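PDB 5KAW: SA2223 protein from Staphylococcus aureus, which is of unknown function but binds rhodamine 6G and tetraphenylphosphonium through a GyrI-like domain, consistent with a role in multidrug recognition. Local coordinates for residues T19-R24 against D66-Y71; G56-C61 against P132-Y137; G103-A108 against G140-E145. All coordinates share one frame; numbering follows the deposited sequence. Where two conformers were deposited one is given.

Interaction 1: T19-R24 against D66-Y71; sequences TYENGR and DGKMSY
Lys68 reaches across the end of the strand pair to Thr19, Tyr20 and Glu21, and its neighbours change gradually along its chain. CB lies 3.5 Å from Tyr20 O and also touches CG2 of Thr19, whose side chain crosses that of Lys68 at about a right angle. CG lies between Tyr20 O and Glu21 OE1, and CD between the Thr19 methyl and that same oxygen. Beyond them CE comes 3.4 Å from Glu21 OE1, and NZ makes a long salt bridge of 3.5 Å to Glu21 OE2. Because the lysine is extended beyond CG while Glu21 bends at chi2 (-79°), the two side chains lie side by side; Glu21 is poorly ordered, so the bridge is only loosely defined. The backbones form the end of an antiparallel ladder in the barrel sheet: Tyr20 and Met69 are a hydrogen-bonded pair, with Tyr20 N to Met69 O at 2.8 Å and Met69 N to Tyr20 O at 3.0 Å. Next to it, in the non-hydrogen-bonded pair, Thr19 OG1 donates to Ser70 OG (2.8 Å), which is also hydrogen-bonded to the Glu64 carboxylate. On the other face Tyr71 CB meets the edge of the Tyr20 ring 3.9 Å from CE2, and Met69 SD packs against Gly23 CA at 3.6 Å.

Interaction 2: G56-C61 against P132-Y137; sequences GILGLC and PFFELY. With RHQ (rhodamine 6g), chain B; P4P (tetraphenylphosphonium), chain C.
Leu58 sets its CD2 methyl over one face of the Phe134 ring, 3.7 Å from the centroid and 16° off the normal, a CH-pi contact. The first torsion of Phe134, CG between backbone N and carbonyl carbon (chi1 62°), lays that face under the methyl. Phe134 CB lies 3.7 Å from Leu60 CG, the two side chains running side by side. CD1 of Leu58 meets Leu136 CD1 at 3.8 Å. Phe133, of the tetraphenylphosphonium pocket, shares that torsion on the opposite face of the sheet, where Cys61 CB stands over its ring, 3.7 Å from the centroid, with SG placed obliquely. Further along, Glu135 and Tyr137 belong to the rhodamine 6G pocket. Tyr137 OH donates to Glu135 OE1 (2.7 Å) on the anti side, somewhat out of the carboxylate plane; Tyr71 OH also hydrogen-bonds OE1, and a water donates to Glu135 OE2 and Gly59 O, so both carboxylate oxygens are held. C6 of the dye lies 4.1 Å above the Tyr137 ring plane. In the antiparallel backbone ladder Tyr137 N reaches Ile57 O at 2.8 Å; only Phe133 N to Cys61 O is weak. Strands 69-76 and 148-155 flank the pair in the barrel sheet, while helix 107-119 packs on Phe133, Glu135 and Tyr137 through Val109 and Met113.

Interaction 3: G103-A108 against G140-E145; sequences GAVPKA and GDTTSE. With RHQ (rhodamine 6g), chain B.
Val105 and Thr142 form the close-packed part of this contact, joined by both backbone and side chain. Val105 N donates to Thr142 O over 2.8 Å, a nearly straight bond (171° at the hydrogen), and CG2 of the valine rests 3.8 Å from Thr142 CB as the side chains cross obliquely. A chi1 of 179° places CG1 opposite the valine's own N and turns that methyl to the dye, 3.4 Å from O27 of rhodamine 6G. Thr142 is at the same site, bordering the end of the dye's ethyl ester, and both residues also pack on Tyr147. The 140-145 loop, which connects strands 133-137 and 148-155, folds here into a type I turn from Asp141 to Ser144. Within it Asp141 OD1 accepts from Thr143 N (3.0 Å), an Asx turn, and additionally from Thr143 OG1 (2.7 Å). The facing segment leads into helix 107-119, and a cis peptide precedes Pro106, whose CD lies 3.2 Å from O27 of the dye. Toward the solvent the fit loosens. Exposed Glu145, bent at chi2 (-59°), swings OE1 back to accept from Ala104 N at a long 3.3 Å, from above its carboxylate plane. Beside it, Ala104 CB meets Thr143 O at 3.7 Å, while the Thr143 side chain sets out away from the 103-108 segment.

In the fold
Interaction 2 lies about 2 Å from the centre of the chain, with interactions 1 and 3 about 15 and 16 Å out; the centres of those two are about 25 Å apart. Interactions 1 and 2 belong to one closed antiparallel sheet, in which strands 69-76 and 57-63 are neighbours, and Tyr71 OH joins them by hydrogen bonding to Glu135 OE1. Interaction 3 meets interaction 2 where Val105 packs on Tyr137. Segments of interactions 1 and 2 alternate along the chain, as do those of 2 and 3, whereas 1 closes before 3 opens. Interactions 2 and 3 both line the rhodamine 6G pocket, while Phe133 of interaction 2 also borders tetraphenylphosphonium, so the central strand pair serves both ligand sites.

Interaction 1: T19-R24 against D66-Y71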
loop_
_atom_site.group_PDB
_atom_site.type_symbol
_atom_site.label_atom_id
_atom_site.label_comp_id
_atom_site.label_asym_id
_atom_site.label_seq_id
_atom_site.Cartn_x
_atom_site.Cartn_y
_atom_site.Cartn_z
ATOM N N THR A 19 2.523 -13.504 5.138
ATOM C CA THR A 19 3.838 -13.591 4.518
ATOM C C THR A 19 3.836 -14.693 3.473
ATOM O O THR A 19 3.374 -15.804 3.727
ATOM C CB THR A 19 4.925 -13.842 5.578
ATOM O OG1 THR A 19 4.886 -12.790 6.553
ATOM C CG2 THR A 19 6.300 -13.881 4.942
ATOM N N TYR A 20 4.341 -14.364 2.289
ATOM C CA TYR A 20 4.338 -15.291 1.166
ATOM C C TYR A 20 5.763 -15.515 0.681
ATOM O O TYR A 20 6.599 -14.603 0.719
ATOM C CB TYR A 20 3.446 -14.761 0.040
ATOM C CG TYR A 20 2.086 -14.326 0.532
ATOM C CD1 TYR A 20 1.116 -15.263 0.863
ATOM C CD2 TYR A 20 1.777 -12.981 0.684
ATOM C CE1 TYR A 20 -0.124 -14.871 1.328
ATOM C CE2 TYR A 20 0.545 -12.581 1.142
ATOM C CZ TYR A 20 -0.405 -13.529 1.464
ATOM O OH TYR A 20 -1.634 -13.131 1.925
ATOM N N GLU A 21 6.029 -16.742 0.248
ATOM C CA GLU A 21 7.368 -17.167 -0.146
ATOM C C GLU A 21 7.918 -16.349 -1.306
ATOM O O GLU A 21 9.060 -15.889 -1.273
ATOM C CB GLU A 21 7.352 -18.650 -0.532
ATOM C CG GLU A 21 7.228 -19.609 0.646
ATOM C CD GLU A 21 8.543 -19.819 1.374
ATOM O OE1 GLU A 21 9.521 -19.110 1.055
ATOM O OE2 GLU A 21 8.599 -20.698 2.262
ATOM N N ASN A 22 7.083 -16.159 -2.321
ATOM C CA ASN A 22 7.538 -15.671 -3.617
ATOM C C ASN A 22 7.430 -14.161 -3.795
ATOM O O ASN A 22 8.424 -13.489 -4.068
ATOM C CB ASN A 22 6.747 -16.374 -4.727
ATOM C CG ASN A 22 5.242 -16.248 -4.548
ATOM O OD1 ASN A 22 4.615 -15.337 -5.087
ATOM N ND2 ASN A 22 4.657 -17.168 -3.788
ATOM N N GLY A 23 6.223 -13.635 -3.635
ATOM C CA GLY A 23 5.929 -12.270 -4.031
ATOM C C GLY A 23 5.577 -12.212 -5.508
ATOM O O GLY A 23 5.222 -11.152 -6.026
ATOM N N ARG A 24 5.664 -13.359 -6.183
ATOM C CA ARG A 24 5.374 -13.450 -7.613
ATOM C C ARG A 24 3.901 -13.757 -7.880
ATOM O O ARG A 24 3.126 -12.857 -8.212
ATOM C CB ARG A 24 6.246 -14.522 -8.260
ATOM N N ASP A 66 14.569 -11.926 4.626
ATOM C CA ASP A 66 14.928 -13.257 4.128
ATOM C C ASP A 66 14.531 -13.449 2.669
ATOM O O ASP A 66 14.691 -14.538 2.119
ATOM C CB ASP A 66 14.275 -14.350 4.976
ATOM C CG ASP A 66 12.768 -14.339 4.889
ATOM O OD1 ASP A 66 12.198 -13.319 4.444
ATOM O OD2 ASP A 66 12.150 -15.355 5.277
ATOM N N GLY A 67 14.002 -12.395 2.053
ATOM C CA GLY A 67 13.623 -12.446 0.655
ATOM C C GLY A 67 12.147 -12.730 0.446
ATOM O O GLY A 67 11.651 -12.625 -0.668
ATOM N N LYS A 68 11.436 -13.087 1.508
ATOM C CA LYS A 68 9.995 -13.272 1.404
ATOM C C LYS A 68 9.319 -11.917 1.244
ATOM O O LYS A 68 9.953 -10.873 1.394
ATOM C CB LYS A 68 9.448 -14.019 2.626
ATOM C CG LYS A 68 9.915 -15.470 2.704
ATOM C CD LYS A 68 9.256 -16.227 3.851
ATOM C CE LYS A 68 9.925 -17.576 4.083
ATOM N NZ LYS A 68 9.109 -18.484 4.935
ATOM N N MET A 69 8.036 -11.938 0.906
ATOM C CA MET A 69 7.274 -10.713 0.729
ATOM C C MET A 69 6.003 -10.828 1.551
ATOM O O MET A 69 5.297 -11.833 1.476
ATOM C CB MET A 69 6.945 -10.476 -0.745
ATOM C CG MET A 69 6.409 -9.076 -1.052
ATOM S SD MET A 69 5.585 -9.010 -2.649
ATOM C CE MET A 69 4.010 -9.748 -2.233
ATOM N N SER A 70 5.739 -9.808 2.356
ATOM C CA SER A 70 4.528 -9.762 3.146
ATOM C C SER A 70 3.562 -8.765 2.554
ATOM O O SER A 70 3.954 -7.788 1.910
ATOM C CB SER A 70 4.829 -9.397 4.591
ATOM O OG SER A 70 5.522 -10.448 5.237
ATOM N N TYR A 71 2.287 -9.042 2.776
ATOM C CA TYR A 71 1.229 -8.127 2.415
ATOM C C TYR A 71 0.434 -7.874 3.671
ATOM O O TYR A 71 0.070 -8.818 4.383
ATOM C CB TYR A 71 0.364 -8.706 1.311
ATOM C CG TYR A 71 -0.621 -7.743 0.672
ATOM C CD1 TYR A 71 -0.257 -6.977 -0.429
ATOM C CD2 TYR A 71 -1.928 -7.640 1.132
ATOM C CE1 TYR A 71 -1.160 -6.115 -1.038
ATOM C CE2 TYR A 71 -2.838 -6.777 0.528
ATOM C CZ TYR A 71 -2.443 -6.019 -0.559
ATOM O OH TYR A 71 -3.346 -5.173 -1.173
#

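Interaction 2: G56-C61 against P132-Y137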
loop_
_atom_site.group_PDB
_atom_site.type_symbol
_atom_site.label_atom_id
_atom_site.label_comp_id
_atom_site.label_asym_id
_atom_site.label_seq_id
_atom_site.Cartn_x
_atom_site.Cartn_y
_atom_site.Cartn_z
ATOM N N GLY A 56 -8.495 5.758 3.979
ATOM C CA GLY A 56 -8.931 4.535 3.334
ATOM C C GLY A 56 -8.285 3.313 3.958
ATOM O O GLY A 56 -7.675 3.403 5.026
ATOM N N ILE A 57 -8.433 2.171 3.296
ATOM C CA ILE A 57 -7.768 0.942 3.720
ATOM C C ILE A 57 -6.480 0.751 2.926
ATOM O O ILE A 57 -6.452 0.989 1.713
ATOM C CB ILE A 57 -8.677 -0.284 3.531
ATOM C CG1 ILE A 57 -10.000 -0.064 4.254
ATOM C CG2 ILE A 57 -7.987 -1.535 4.067
ATOM C CD1 ILE A 57 -11.011 -1.147 4.003
ATOM N N LEU A 58 -5.418 0.327 3.609
ATOM C CA LEU A 58 -4.130 0.092 2.961
ATOM C C LEU A 58 -3.897 -1.373 2.649
ATOM O O LEU A 58 -4.245 -2.253 3.435
ATOM C CB LEU A 58 -2.974 0.579 3.829
ATOM C CG LEU A 58 -2.711 2.080 3.893
ATOM C CD1 LEU A 58 -3.670 2.723 4.873
ATOM C CD2 LEU A 58 -1.272 2.347 4.289
ATOM N N GLY A 59 -3.302 -1.612 1.490
ATOM C CA GLY A 59 -2.688 -2.886 1.180
ATOM C C GLY A 59 -1.195 -2.649 1.015
ATOM O O GLY A 59 -0.747 -2.145 -0.017
ATOM N N LEU A 60 -0.431 -2.994 2.044
ATOM C CA LEU A 60 0.998 -2.726 2.059
ATOM C C LEU A 60 1.804 -3.942 1.652
ATOM O O LEU A 60 1.586 -5.042 2.154
ATOM C CB LEU A 60 1.460 -2.283 3.447
ATOM C CG LEU A 60 0.822 -1.023 4.009
ATOM C CD1 LEU A 60 -0.123 -1.401 5.140
ATOM C CD2 LEU A 60 1.882 -0.042 4.464
ATOM N N CYS A 61 2.723 -3.721 0.731
ATOM C CA CYS A 61 3.730 -4.717 0.393
ATOM C C CYS A 61 4.978 -4.438 1.217
ATOM O O CYS A 61 5.610 -3.389 1.066
ATOM C CB CYS A 61 4.060 -4.696 -1.096
ATOM S SG CYS A 61 2.768 -5.386 -2.148
ATOM N N PRO A 132 8.198 -0.099 2.822
ATOM C CA PRO A 132 6.924 -0.560 2.257
ATOM C C PRO A 132 6.371 0.374 1.177
ATOM O O PRO A 132 6.538 1.589 1.284
ATOM C CB PRO A 132 5.986 -0.581 3.468
ATOM C CG PRO A 132 6.889 -0.633 4.670
ATOM C CD PRO A 132 8.119 0.126 4.274
ATOM N N PHE A 133 5.724 -0.188 0.158
ATOM C CA PHE A 133 4.896 0.611 -0.741
ATOM C C PHE A 133 3.474 0.099 -0.559
ATOM O O PHE A 133 3.278 -0.993 -0.003
ATOM C CB PHE A 133 5.373 0.545 -2.211
ATOM C CG PHE A 133 5.302 -0.821 -2.849
ATOM C CD1 PHE A 133 4.124 -1.277 -3.418
ATOM C CD2 PHE A 133 6.432 -1.623 -2.938
ATOM C CE1 PHE A 133 4.063 -2.522 -4.027
ATOM C CE2 PHE A 133 6.375 -2.873 -3.551
ATOM C CZ PHE A 133 5.192 -3.316 -4.100
ATOM N N PHE A 134 2.477 0.872 -0.975
ATOM C CA PHE A 134 1.110 0.442 -0.716
ATOM C C PHE A 134 0.034 0.973 -1.654
ATOM O O PHE A 134 0.168 2.019 -2.314
ATOM C CB PHE A 134 0.719 0.778 0.740
ATOM C CG PHE A 134 0.728 2.257 1.089
ATOM C CD1 PHE A 134 -0.402 3.040 0.908
ATOM C CD2 PHE A 134 1.843 2.844 1.670
ATOM C CE1 PHE A 134 -0.402 4.383 1.256
ATOM C CE2 PHE A 134 1.847 4.184 2.013
ATOM C CZ PHE A 134 0.728 4.953 1.807
ATOM N N GLU A 135 -1.035 0.190 -1.700
ATOM C CA GLU A 135 -2.291 0.580 -2.318
ATOM C C GLU A 135 -3.141 1.255 -1.258
ATOM O O GLU A 135 -3.175 0.814 -0.106
ATOM C CB GLU A 135 -3.021 -0.646 -2.898
ATOM C CG GLU A 135 -2.189 -1.486 -3.862
ATOM C CD GLU A 135 -2.351 -2.989 -3.627
ATOM O OE1 GLU A 135 -3.484 -3.441 -3.378
ATOM O OE2 GLU A 135 -1.345 -3.718 -3.701
ATOM N N LEU A 136 -3.829 2.322 -1.640
ATOM C CA LEU A 136 -4.753 2.998 -0.735
ATOM C C LEU A 136 -6.140 3.017 -1.364
ATOM O O LEU A 136 -6.328 3.603 -2.428
ATOM C CB LEU A 136 -4.285 4.420 -0.424
ATOM C CG LEU A 136 -5.169 5.185 0.565
ATOM C CD1 LEU A 136 -5.157 4.505 1.926
ATOM C CD2 LEU A 136 -4.707 6.617 0.689
ATOM N N TYR A 137 -7.090 2.371 -0.687
ATOM C CA TYR A 137 -8.478 2.243 -1.140
ATOM C C TYR A 137 -9.394 3.122 -0.300
ATOM O O TYR A 137 -9.780 2.749 0.813
ATOM C CB TYR A 137 -8.945 0.780 -1.058
ATOM C CG TYR A 137 -8.118 -0.163 -1.906
ATOM C CD1 TYR A 137 -8.428 -0.369 -3.241
ATOM C CD2 TYR A 137 -7.023 -0.834 -1.374
ATOM C CE1 TYR A 137 -7.680 -1.210 -4.025
ATOM C CE2 TYR A 137 -6.263 -1.690 -2.153
ATOM C CZ TYR A 137 -6.595 -1.868 -3.485
ATOM O OH TYR A 137 -5.860 -2.708 -4.296
HETATM C C1 RHQ B . -9.383 -5.303 -3.022
HETATM C C2 RHQ B . -10.189 -6.362 -3.404
HETATM C C3 RHQ B . -11.584 -6.345 -3.008
HETATM C C4 RHQ B . -12.085 -5.285 -2.270
HETATM C C5 RHQ B . -11.264 -4.201 -1.885
HETATM C C6 RHQ B . -9.908 -4.210 -2.259
HETATM O O1 RHQ B . -8.012 -5.297 -3.395
HETATM C C7 RHQ B . -7.469 -6.351 -4.146
HETATM C C8 RHQ B . -8.258 -7.421 -4.533
HETATM C C9 RHQ B . -9.639 -7.445 -4.156
HETATM C C10 RHQ B . -6.076 -6.297 -4.497
HETATM C C11 RHQ B . -5.521 -7.293 -5.220
HETATM C C12 RHQ B . -6.327 -8.400 -5.627
HETATM C C13 RHQ B . -7.677 -8.455 -5.283
HETATM N N1 RHQ B . -4.155 -7.303 -5.598
HETATM C C14 RHQ B . -10.323 -8.621 -4.278
HETATM C C15 RHQ B . -9.909 -9.801 -3.591
HETATM C C16 RHQ B . -10.625 -10.973 -3.736
HETATM C C17 RHQ B . -11.784 -11.007 -4.562
HETATM C C18 RHQ B . -12.204 -9.854 -5.237
HETATM C C19 RHQ B . -11.456 -8.655 -5.090
HETATM C C20 RHQ B . -5.822 -9.589 -6.440
HETATM C C21 RHQ B . -13.517 -5.688 -2.109
HETATM C C22 RHQ B . -3.366 -6.100 -5.514
HETATM C C23 RHQ B . -3.842 -5.040 -6.550
HETATM N N2 RHQ B . -11.786 -3.225 -1.186
HETATM C C24 RHQ B . -11.064 -2.054 -0.872
HETATM C C25 RHQ B . -11.973 -1.095 -0.059
HETATM C C26 RHQ B . -12.111 -7.524 -5.912
HETATM O O27 RHQ B . -11.369 -6.614 -6.389
HETATM O O2 RHQ B . -13.535 -7.502 -6.087
HETATM C C28 RHQ B . -14.058 -6.404 -6.812
HETATM C C29 RHQ B . -14.042 -5.141 -5.947
HETATM P P P4P C . 10.374 -2.252 -6.608
HETATM C C1A P4P C . 11.170 -1.606 -8.112
HETATM C C2A P4P C . 12.378 -0.931 -8.028
HETATM C C3A P4P C . 12.982 -0.445 -9.176
HETATM C C4A P4P C . 12.380 -0.631 -10.412
HETATM C C5A P4P C . 11.173 -1.305 -10.501
HETATM C C6A P4P C . 10.570 -1.792 -9.351
HETATM C C1C P4P C . 11.405 -3.614 -5.948
HETATM C C6C P4P C . 12.677 -3.824 -6.468
HETATM C C5C P4P C . 13.491 -4.842 -5.989
HETATM C C4C P4P C . 13.042 -5.667 -4.977
HETATM C C3C P4P C . 11.780 -5.467 -4.450
HETATM C C2C P4P C . 10.962 -4.450 -4.930
HETATM C C1D P4P C . 10.230 -0.887 -5.411
HETATM C C6D P4P C . 10.142 -1.139 -4.056
HETATM C C5D P4P C . 10.026 -0.099 -3.141
HETATM C C4D P4P C . 9.997 1.211 -3.586
HETATM C C3D P4P C . 10.084 1.466 -4.944
HETATM C C2D P4P C . 10.197 0.424 -5.852
HETATM C C6B P4P C . 7.684 -1.862 -7.391
HETATM C C5B P4P C . 6.422 -2.310 -7.753
HETATM C C4B P4P C . 6.166 -3.669 -7.814
HETATM C C3B P4P C . 7.172 -4.580 -7.515
HETATM C C2B P4P C . 8.436 -4.133 -7.151
HETATM C C1B P4P C . 8.693 -2.769 -7.082
HETATM O O HOH W 1 0.865 -2.993 -2.347
#

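Interaction 3: G103-A108 against G140-E145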
loop_
_atom_site.group_PDB
_atom_site.type_symbol
_atom_site.label_atom_id
_atom_site.label_comp_id
_atom_site.label_asym_id
_atom_site.label_seq_id
_atom_site.Cartn_x
_atom_site.Cartn_y
_atom_site.Cartn_z
ATOM N N GLY A 103 -10.303 2.709 -12.320
ATOM C CA GLY A 103 -11.073 1.614 -12.879
ATOM C C GLY A 103 -11.437 0.603 -11.806
ATOM O O GLY A 103 -11.053 0.743 -10.636
ATOM N N ALA A 104 -12.178 -0.424 -12.212
ATOM C CA ALA A 104 -12.606 -1.474 -11.298
ATOM C C ALA A 104 -11.411 -2.224 -10.718
ATOM O O ALA A 104 -10.455 -2.553 -11.422
ATOM C CB ALA A 104 -13.543 -2.439 -12.008
ATOM N N VAL A 105 -11.483 -2.483 -9.418
ATOM C CA VAL A 105 -10.469 -3.239 -8.701
ATOM C C VAL A 105 -10.731 -4.718 -8.978
ATOM O O VAL A 105 -11.886 -5.108 -9.133
ATOM C CB VAL A 105 -10.540 -2.921 -7.190
ATOM C CG1 VAL A 105 -9.521 -3.702 -6.393
ATOM C CG2 VAL A 105 -10.371 -1.416 -6.957
ATOM N N PRO A 106 -9.676 -5.547 -9.063
ATOM C CA PRO A 106 -8.244 -5.260 -8.944
ATOM C C PRO A 106 -7.558 -4.969 -10.278
ATOM O O PRO A 106 -6.409 -4.548 -10.269
ATOM C CB PRO A 106 -7.699 -6.555 -8.341
ATOM C CG PRO A 106 -8.538 -7.602 -8.965
ATOM C CD PRO A 106 -9.904 -6.996 -9.207
ATOM N N LYS A 107 -8.247 -5.181 -11.397
ATOM C CA LYS A 107 -7.587 -5.144 -12.699
ATOM C C LYS A 107 -6.928 -3.796 -12.993
ATOM O O LYS A 107 -5.808 -3.756 -13.503
ATOM C CB LYS A 107 -8.577 -5.489 -13.811
ATOM C CG LYS A 107 -7.951 -5.534 -15.196
ATOM C CD LYS A 107 -8.952 -6.011 -16.248
ATOM C CE LYS A 107 -8.359 -5.981 -17.646
ATOM N NZ LYS A 107 -9.354 -6.390 -18.684
ATOM N N ALA A 108 -7.607 -2.699 -12.666
ATOM C CA ALA A 108 -7.060 -1.370 -12.933
ATOM C C ALA A 108 -5.810 -1.125 -12.093
ATOM O O ALA A 108 -4.858 -0.478 -12.545
ATOM C CB ALA A 108 -8.101 -0.303 -12.665
ATOM N N GLY A 140 -15.727 4.404 -1.709
ATOM C CA GLY A 140 -16.309 4.433 -3.035
ATOM C C GLY A 140 -16.669 3.044 -3.499
ATOM O O GLY A 140 -16.441 2.064 -2.796
ATOM N N ASP A 141 -17.229 2.971 -4.700
ATOM C CA ASP A 141 -17.600 1.704 -5.311
ATOM C C ASP A 141 -16.422 1.155 -6.117
ATOM O O ASP A 141 -16.127 1.637 -7.203
ATOM C CB ASP A 141 -18.834 1.912 -6.196
ATOM C CG ASP A 141 -19.220 0.676 -6.978
ATOM O OD1 ASP A 141 -18.704 -0.421 -6.688
ATOM O OD2 ASP A 141 -20.057 0.806 -7.893
ATOM N N THR A 142 -15.748 0.143 -5.578
ATOM C CA THR A 142 -14.545 -0.394 -6.213
ATOM C C THR A 142 -14.825 -1.150 -7.518
ATOM O O THR A 142 -13.889 -1.602 -8.179
ATOM C CB THR A 142 -13.794 -1.343 -5.260
ATOM O OG1 THR A 142 -14.680 -2.378 -4.828
ATOM C CG2 THR A 142 -13.265 -0.588 -4.050
ATOM N N THR A 143 -16.100 -1.294 -7.885
ATOM C CA THR A 143 -16.460 -1.922 -9.159
ATOM C C THR A 143 -16.754 -0.864 -10.215
ATOM O O THR A 143 -16.963 -1.184 -11.386
ATOM C CB THR A 143 -17.697 -2.847 -9.040
ATOM O OG1 THR A 143 -18.880 -2.059 -8.847
ATOM C CG2 THR A 143 -17.546 -3.830 -7.892
ATOM N N SER A 144 -16.794 0.397 -9.802
ATOM C CA SER A 144 -17.036 1.483 -10.745
ATOM C C SER A 144 -15.800 1.754 -11.591
ATOM O O SER A 144 -14.683 1.754 -11.084
ATOM C CB SER A 144 -17.439 2.755 -10.010
ATOM O OG SER A 144 -17.420 3.863 -10.891
ATOM N N GLU A 145 -16.005 2.003 -12.879
ATOM C CA GLU A 145 -14.907 2.382 -13.755
ATOM C C GLU A 145 -14.325 3.736 -13.375
ATOM O O GLU A 145 -13.248 4.099 -13.846
ATOM C CB GLU A 145 -15.360 2.407 -15.219
ATOM C CG GLU A 145 -15.266 1.059 -15.908
ATOM C CD GLU A 145 -13.851 0.501 -15.896
ATOM O OE1 GLU A 145 -13.592 -0.475 -15.159
ATOM O OE2 GLU A 145 -12.991 1.050 -16.616
HETATM C C1 RHQ B . -9.383 -5.303 -3.022
HETATM C C2 RHQ B . -10.189 -6.362 -3.404
HETATM C C3 RHQ B . -11.584 -6.345 -3.008
HETATM C C4 RHQ B . -12.085 -5.285 -2.270
HETATM C C5 RHQ B . -11.264 -4.201 -1.885
HETATM C C6 RHQ B . -9.908 -4.210 -2.259
HETATM O O1 RHQ B . -8.012 -5.297 -3.395
HETATM C C7 RHQ B . -7.469 -6.351 -4.146
HETATM C C8 RHQ B . -8.258 -7.421 -4.533
HETATM C C9 RHQ B . -9.639 -7.445 -4.156
HETATM C C10 RHQ B . -6.076 -6.297 -4.497
HETATM C C11 RHQ B . -5.521 -7.293 -5.220
HETATM C C12 RHQ B . -6.327 -8.400 -5.627
HETATM C C13 RHQ B . -7.677 -8.455 -5.283
HETATM N N1 RHQ B . -4.155 -7.303 -5.598
HETATM C C14 RHQ B . -10.323 -8.621 -4.278
HETATM C C15 RHQ B . -9.909 -9.801 -3.591
HETATM C C16 RHQ B . -10.625 -10.973 -3.736
HETATM C C17 RHQ B . -11.784 -11.007 -4.562
HETATM C C18 RHQ B . -12.204 -9.854 -5.237
HETATM C C19 RHQ B . -11.456 -8.655 -5.090
HETATM C C20 RHQ B . -5.822 -9.589 -6.440
HETATM C C21 RHQ B . -13.517 -5.688 -2.109
HETATM C C22 RHQ B . -3.366 -6.100 -5.514
HETATM C C23 RHQ B . -3.842 -5.040 -6.550
HETATM N N2 RHQ B . -11.786 -3.225 -1.186
HETATM C C24 RHQ B . -11.064 -2.054 -0.872
HETATM C C25 RHQ B . -11.973 -1.095 -0.059
HETATM C C26 RHQ B . -12.111 -7.524 -5.912
HETATM O O27 RHQ B . -11.369 -6.614 -6.389
HETATM O O2 RHQ B . -13.535 -7.502 -6.087
HETATM C C28 RHQ B . -14.058 -6.404 -6.812
HETATM C C29 RHQ B . -14.042 -5.141 -5.947
#